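Local coordinates for alkylpurine DNA glycosylase AlkC (Pseudomonas fluorescens, PDB 5VHV), which removes alkylated purine bases from damaged DNA as a glycosylase of base excision repair that does not flip out the nucleotide, at residues K6-V11 with L44-R49. Numbering follows the deposited sequence.
Sequences KEIFNV and LSVMQR. With nucleotides of chain D.
Arg-49 reaches from the first turn of helix 46-60 to the backbone carbonyl of Phe-9, which follows a 3-10 segment that runs through Lys-6 to Ile-8. The start of this helix is a capping box that also holds a DNA phosphate. NH1 of Arg-49 donates to Phe-9 O at 3.2 Å. The donor stands well above the carbonyl plane, 60° out of it. The side chain is extended from CG to NE, which carries the guanidinium this far. Lys-6 CB lies over one face of the guanidinium, offset toward its rim. Lower on the chain, Arg-49 CB packs on Phe-9 CB at 3.6 Å. The side chain of Phe-9 also touches Met-50 and Val-53 of the same helix. Val-46 adds an apolar contact: its CB touches Lys-6 CA at 3.7 Å, and its CG2 meets Ile-8 CG2.

Within its own segment, NE of Arg-49 donates to Leu-44 O at 2.9 Å, with that oxygen near the guanidinium plane. With the NH1 bond to Phe-9 O, this probably limits rotation of the group. Glu-7 is too far for a salt bridge. Two waters link its carboxylate oxygens to NH1 and NH2, with the carboxylate and guanidinium planes 80° apart. An alanine in place of Arg-49 would probably leave Phe-9 O and Leu-44 O without these donors and the waters on Glu-7 without their guanidinium partner.

The two segments together hold two successive phosphates of chain D. Lys-6 N donates to OP1 of DT7 of chain D at 3.0 Å. In the capping box, Ser-45 N donates to Gln-48 OE1, and Gln-48 N returns a weak bond to Ser-45 OG. Met-47 N donates to OP1 of DG8 of chain D, and the same oxygen accepts from Ser-45 OG at 2.7 Å.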
loop_
_atom_site.group_PDB
_atom_site.type_symbol
_atom_site.label_atom_id
_atom_site.label_comp_id
_atom_site.label_asym_id
_atom_site.label_seq_id
_atom_site.Cartn_x
_atom_site.Cartn_y
_atom_site.Cartn_z
ATOM N N LYS A 6 3.984 0.594 -18.369
ATOM C CA LYS A 6 3.448 1.623 -19.256
ATOM C C LYS A 6 2.942 1.032 -20.574
ATOM O O LYS A 6 2.111 1.655 -21.242
ATOM C CB LYS A 6 4.497 2.698 -19.526
ATOM C CG LYS A 6 5.734 2.186 -20.277
ATOM C CD LYS A 6 6.853 3.217 -20.198
ATOM C CE LYS A 6 8.108 2.735 -20.899
ATOM N NZ LYS A 6 9.282 3.564 -20.519
ATOM N N GLU A 7 3.397 -0.169 -20.952
ATOM C CA GLU A 7 2.930 -0.756 -22.202
ATOM C C GLU A 7 1.487 -1.233 -22.112
ATOM O O GLU A 7 0.901 -1.591 -23.135
ATOM C CB GLU A 7 3.853 -1.897 -22.603
ATOM C CG GLU A 7 5.292 -1.442 -22.795
ATOM C CD GLU A 7 5.456 -0.372 -23.865
ATOM O OE1 GLU A 7 6.346 0.493 -23.692
ATOM O OE2 GLU A 7 4.702 -0.387 -24.868
ATOM N N ILE A 8 0.891 -1.223 -20.920
ATOM C CA ILE A 8 -0.544 -1.465 -20.829
ATOM C C ILE A 8 -1.300 -0.395 -21.616
ATOM O O ILE A 8 -2.363 -0.662 -22.188
ATOM C CB ILE A 8 -0.982 -1.523 -19.349
ATOM C CG1 ILE A 8 -2.330 -2.216 -19.202
ATOM C CG2 ILE A 8 -1.060 -0.140 -18.747
ATOM C CD1 ILE A 8 -2.226 -3.711 -19.277
ATOM N N PHE A 9 -0.759 0.818 -21.679
ATOM C CA PHE A 9 -1.308 1.877 -22.532
ATOM C C PHE A 9 -0.473 2.026 -23.810
ATOM O O PHE A 9 0.046 3.100 -24.117
ATOM C CB PHE A 9 -1.365 3.204 -21.774
ATOM C CG PHE A 9 -2.485 3.311 -20.765
ATOM C CD1 PHE A 9 -3.755 3.674 -21.169
ATOM C CD2 PHE A 9 -2.247 3.127 -19.424
ATOM C CE1 PHE A 9 -4.768 3.803 -20.258
ATOM C CE2 PHE A 9 -3.270 3.252 -18.499
ATOM C CZ PHE A 9 -4.523 3.605 -18.928
ATOM N N ASN A 10 -0.327 0.937 -24.560
ATOM C CA ASN A 10 0.371 0.998 -25.836
ATOM C C ASN A 10 -0.617 1.389 -26.943
ATOM O O ASN A 10 -1.802 1.639 -26.698
ATOM C CB ASN A 10 1.101 -0.321 -26.124
ATOM C CG ASN A 10 0.175 -1.521 -26.225
ATOM O OD1 ASN A 10 -1.042 -1.387 -26.222
ATOM N ND2 ASN A 10 0.767 -2.715 -26.293
ATOM N N VAL A 11 -0.126 1.483 -28.180
ATOM C CA VAL A 11 -0.990 1.971 -29.258
ATOM C C VAL A 11 -2.148 1.012 -29.472
ATOM O O VAL A 11 -3.283 1.431 -29.719
ATOM C CB VAL A 11 -0.186 2.191 -30.554
ATOM C CG1 VAL A 11 -1.112 2.601 -31.684
ATOM C CG2 VAL A 11 0.848 3.274 -30.344
ATOM N N LEU A 44 5.934 8.964 -22.311
ATOM C CA LEU A 44 4.971 9.021 -21.222
ATOM C C LEU A 44 5.113 7.811 -20.312
ATOM O O LEU A 44 5.199 6.670 -20.781
ATOM C CB LEU A 44 3.539 9.089 -21.755
ATOM C CG LEU A 44 3.240 10.311 -22.637
ATOM C CD1 LEU A 44 1.791 10.267 -23.080
ATOM C CD2 LEU A 44 3.528 11.616 -21.911
ATOM N N SER A 45 5.109 8.070 -19.012
ATOM C CA SER A 45 5.019 7.018 -18.013
ATOM C C SER A 45 3.596 6.467 -17.971
ATOM O O SER A 45 2.675 6.989 -18.614
ATOM C CB SER A 45 5.412 7.566 -16.650
ATOM O OG SER A 45 4.358 8.386 -16.145
ATOM N N VAL A 46 3.401 5.401 -17.198
ATOM C CA VAL A 46 2.086 4.765 -17.194
ATOM C C VAL A 46 1.003 5.731 -16.700
ATOM O O VAL A 46 -0.088 5.807 -17.282
ATOM C CB VAL A 46 2.111 3.454 -16.387
ATOM C CG1 VAL A 46 2.303 3.706 -14.896
ATOM C CG2 VAL A 46 0.817 2.699 -16.623
ATOM N N MET A 47 1.271 6.503 -15.650
ATOM C CA MET A 47 0.218 7.394 -15.173
ATOM C C MET A 47 0.063 8.644 -16.049
ATOM O O MET A 47 -1.035 9.211 -16.099
ATOM C CB MET A 47 0.458 7.791 -13.720
ATOM C CG MET A 47 0.324 6.601 -12.715
ATOM S SD MET A 47 -1.324 5.818 -12.747
ATOM C CE MET A 47 -2.182 6.851 -11.602
ATOM N N GLN A 48 1.115 9.055 -16.759
ATOM C CA GLN A 48 0.965 10.081 -17.787
ATOM C C GLN A 48 0.089 9.591 -18.935
ATOM O O GLN A 48 -0.704 10.362 -19.493
ATOM C CB GLN A 48 2.330 10.492 -18.320
ATOM C CG GLN A 48 3.164 11.349 -17.397
ATOM C CD GLN A 48 4.513 11.658 -18.022
ATOM O OE1 GLN A 48 5.317 10.759 -18.276
ATOM N NE2 GLN A 48 4.760 12.934 -18.312
ATOM N N ARG A 49 0.231 8.313 -19.316
ATOM C CA ARG A 49 -0.586 7.764 -20.397
ATOM C C ARG A 49 -2.040 7.668 -19.972
ATOM O O ARG A 49 -2.946 7.982 -20.751
ATOM C CB ARG A 49 -0.068 6.372 -20.821
ATOM C CG ARG A 49 1.338 6.404 -21.426
ATOM C CD ARG A 49 1.868 5.023 -21.787
ATOM N NE ARG A 49 3.257 5.117 -22.227
ATOM C CZ ARG A 49 3.838 4.320 -23.114
ATOM N NH1 ARG A 49 3.172 3.325 -23.684
ATOM N NH2 ARG A 49 5.106 4.501 -23.409
ATOM P P DG D 8 4.890 6.651 -13.112
ATOM O OP1 DG D 8 3.699 7.104 -13.856
ATOM O OP2 DG D 8 6.264 6.953 -13.577
ATOM O "O5'" DG D 8 4.840 7.172 -11.607
ATOM C "C5'" DG D 8 3.684 6.943 -10.849
ATOM C "C4'" DG D 8 3.930 7.318 -9.415
ATOM O "O4'" DG D 8 4.904 6.417 -8.847
ATOM C "C3'" DG D 8 4.503 8.736 -9.220
ATOM O "O3'" DG D 8 3.600 9.480 -8.480
ATOM C "C2'" DG D 8 5.835 8.504 -8.500
ATOM C "C1'" DG D 8 5.632 7.137 -7.886
ATOM N N9 DG D 8 6.851 6.417 -7.560
ATOM C C8 DG D 8 7.895 6.072 -8.408
ATOM N N7 DG D 8 8.851 5.415 -7.807
ATOM C C5 DG D 8 8.415 5.336 -6.469
ATOM C C6 DG D 8 9.032 4.747 -5.345
ATOM O O6 DG D 8 10.128 4.169 -5.281
ATOM N N1 DG D 8 8.254 4.900 -4.193
ATOM C C2 DG D 8 7.036 5.531 -4.149
ATOM N N2 DG D 8 6.430 5.563 -2.972
ATOM N N3 DG D 8 6.445 6.090 -5.203
ATOM C C4 DG D 8 7.192 5.944 -6.319
ATOM P P DT D 7 7.244 1.056 -15.574
ATOM O OP1 DT D 7 6.328 1.262 -16.700
ATOM O OP2 DT D 7 8.700 1.326 -15.789
ATOM O "O5'" DT D 7 6.837 1.824 -14.278
ATOM C "C5'" DT D 7 5.492 1.838 -13.900
ATOM C "C4'" DT D 7 5.288 2.737 -12.709
ATOM O "O4'" DT D 7 5.953 2.167 -11.558
ATOM C "C3'" DT D 7 5.833 4.167 -12.850
ATOM O "O3'" DT D 7 4.715 5.064 -12.961
ATOM C "C2'" DT D 7 6.684 4.378 -11.568
ATOM C "C1'" DT D 7 6.280 3.206 -10.675
ATOM N N1 DT D 7 7.324 2.722 -9.775
ATOM C C2 DT D 7 7.071 2.646 -8.421
ATOM O O2 DT D 7 6.008 2.981 -7.909
ATOM N N3 DT D 7 8.094 2.118 -7.674
ATOM C C4 DT D 7 9.321 1.702 -8.129
ATOM O O4 DT D 7 10.186 1.273 -7.372
ATOM C C5 DT D 7 9.522 1.802 -9.557
ATOM C C7 DT D 7 10.820 1.370 -10.167
ATOM C C6 DT D 7 8.523 2.301 -10.307
HETATM O O HOH W 1 8.276 6.288 -21.254
HETATM O O HOH W 2 3.997 1.942 -26.097
HETATM O O HOH W 3 6.958 2.853 -24.847
#